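Local coordinates for protein citryl-spermidine/3,4-dihydroxybenzoyl-citryl-spermidine:spermidine ligase (Bacillus anthracis, PDB 3TO3) that catalyses the ATP-dependent condensation of spermidine with citryl-spermidine intermediates during biosynthesis of the siderophore petrobactin, at residues B[376-380]-B[381-385]. Residues are numbered along the deposited sequence; the frame is centred on the assembly and turned at random. Where two conformers were deposited one is given.
Sequences HYLGE and QEDAV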
loop_
_atom_site.group_PDB
_atom_site.type_symbol
_atom_site.label_atom_id
_atom_site.label_comp_id
_atom_site.label_asym_id
_atom_site.label_seq_id
_atom_site.Cartn_x
_atom_site.Cartn_y
_atom_site.Cartn_z
ATOM N N HIS B 376 -4.965 32.712 -20.120
ATOM C CA HIS B 376 -6.169 33.344 -20.639
ATOM C C HIS B 376 -6.230 34.784 -20.124
ATOM O O HIS B 376 -6.573 35.702 -20.861
ATOM C CB HIS B 376 -7.382 32.527 -20.164
ATOM C CG HIS B 376 -8.713 33.038 -20.627
ATOM N ND1 HIS B 376 -9.121 34.342 -20.446
ATOM C CD2 HIS B 376 -9.754 32.398 -21.219
ATOM C CE1 HIS B 376 -10.342 34.491 -20.936
ATOM N NE2 HIS B 376 -10.748 33.325 -21.410
ATOM N N TYR B 377 -5.885 34.975 -18.854
ATOM C CA TYR B 377 -5.983 36.282 -18.187
ATOM C C TYR B 377 -4.793 37.251 -18.191
ATOM O O TYR B 377 -4.969 38.435 -17.909
ATOM C CB TYR B 377 -6.371 36.071 -16.725
ATOM C CG TYR B 377 -7.754 35.517 -16.526
ATOM C CD1 TYR B 377 -8.872 36.343 -16.605
ATOM C CD2 TYR B 377 -7.948 34.164 -16.237
ATOM C CE1 TYR B 377 -10.149 35.837 -16.409
ATOM C CE2 TYR B 377 -9.222 33.643 -16.032
ATOM C CZ TYR B 377 -10.326 34.482 -16.115
ATOM O OH TYR B 377 -11.600 33.968 -15.912
ATOM N N LEU B 378 -3.591 36.782 -18.501
ATOM C CA LEU B 378 -2.417 37.612 -18.241
ATOM C C LEU B 378 -2.236 38.653 -19.315
ATOM O O LEU B 378 -2.222 38.324 -20.482
ATOM C CB LEU B 378 -1.150 36.769 -18.143
ATOM C CG LEU B 378 -1.011 35.870 -16.909
ATOM C CD1 LEU B 378 0.333 35.140 -16.962
ATOM C CD2 LEU B 378 -1.167 36.636 -15.578
ATOM N N GLY B 379 -2.077 39.909 -18.913
ATOM C CA GLY B 379 -1.817 40.980 -19.857
ATOM C C GLY B 379 -0.445 40.857 -20.495
ATOM O O GLY B 379 0.333 39.970 -20.147
ATOM N N GLU B 380 -0.125 41.768 -21.411
ATOM C CA GLU B 380 1.076 41.601 -22.223
ATOM C C GLU B 380 2.388 41.743 -21.447
ATOM O O GLU B 380 3.356 41.039 -21.733
ATOM C CB GLU B 380 1.060 42.510 -23.454
ATOM C CG GLU B 380 2.131 42.146 -24.467
ATOM C CD GLU B 380 1.883 42.759 -25.838
ATOM O OE1 GLU B 380 1.572 41.995 -26.780
ATOM O OE2 GLU B 380 2.007 43.998 -25.979
ATOM N N GLN B 381 2.438 42.646 -20.477
ATOM C CA GLN B 381 3.647 42.734 -19.664
ATOM C C GLN B 381 3.583 41.974 -18.337
ATOM O O GLN B 381 4.559 41.946 -17.594
ATOM C CB GLN B 381 4.021 44.192 -19.421
ATOM C CG GLN B 381 4.350 44.955 -20.690
ATOM C CD GLN B 381 4.219 46.444 -20.490
ATOM O OE1 GLN B 381 3.108 46.971 -20.422
ATOM N NE2 GLN B 381 5.350 47.131 -20.369
ATOM N N GLU B 382 2.443 41.357 -18.042
ATOM C CA GLU B 382 2.243 40.702 -16.749
ATOM C C GLU B 382 2.855 39.300 -16.703
ATOM O O GLU B 382 2.856 38.600 -17.693
ATOM C CB GLU B 382 0.744 40.655 -16.412
ATOM C CG GLU B 382 0.091 42.031 -16.344
ATOM C CD GLU B 382 -1.405 42.019 -15.998
ATOM O OE1 GLU B 382 -2.122 40.999 -16.196
ATOM O OE2 GLU B 382 -1.868 43.079 -15.520
ATOM N N ASP B 383 3.401 38.899 -15.562
ATOM C CA ASP B 383 3.678 37.475 -15.311
ATOM C C ASP B 383 3.025 37.058 -13.987
ATOM O O ASP B 383 2.310 37.853 -13.362
ATOM C CB ASP B 383 5.183 37.156 -15.313
ATOM C CG ASP B 383 5.497 35.744 -15.866
ATOM O OD1 ASP B 383 4.642 34.811 -15.759
ATOM O OD2 ASP B 383 6.611 35.579 -16.418
ATOM N N ALA B 384 3.255 35.822 -13.558
ATOM C CA ALA B 384 2.533 35.298 -12.411
ATOM C C ALA B 384 3.424 34.394 -11.606
ATOM O O ALA B 384 4.272 33.703 -12.155
ATOM C CB ALA B 384 1.279 34.518 -12.866
ATOM N N VAL B 385 3.211 34.383 -10.299
ATOM C CA VAL B 385 3.964 33.505 -9.430
ATOM C C VAL B 385 2.979 32.860 -8.453
ATOM O O VAL B 385 2.078 33.519 -7.958
ATOM C CB VAL B 385 5.102 34.316 -8.673
ATOM C CG1 VAL B 385 4.533 35.517 -7.975
ATOM C CG2 VAL B 385 5.795 33.459 -7.661
#
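Gly379 to Glu382 form a type I beta turn: Glu380 and Gln381 fill its corners with backbone angles close to those of that type, and the CA atoms of Gly379 and Glu382 stand 5.1 Å apart. The bond that closes it, Glu382 N to Gly379 O at 3.3 Å, is rather long. A second bond is shorter and straighter. The side chain of Glu382 reaches back to Gly379, and its OE1 accepts from Gly379 N at 2.9 Å with an angle of 165° at the hydrogen; the donor approaches from above the carboxylate plane. The side chain gets there with CG beside its own backbone N (chi1 -59°) and is extended beyond, so CB, CG and CD run alongside Gly379.

On the strand side, Leu378 rests its CD2 methyl against Ala384 CB at 4.2 Å, and both side chains also lie on strand 443-448, at Val446 and Ile444. Asp383 OD1 takes the N-H of the next residue, Ala384 N, at 2.8 Å on the anti side of the carboxylate; Tyr150 N adds a weak bond to the same oxygen. Arg454 and Arg343 make long, weak ion pairs with OE1 and OE2 of Glu382.

Glu382 therefore ties both its backbone N and its side chain to Gly379, gripping the reversal that ends the surface loop between strands 367-371 and 383-386 in the IucA/IucC family region, away from the ATP and magnesium sites; strand 383-386 then pairs antiparallel with strand 443-448. With two arginines in the neighbourhood, its carboxylate probably stays ionised, which would strengthen the bond from Gly379 N.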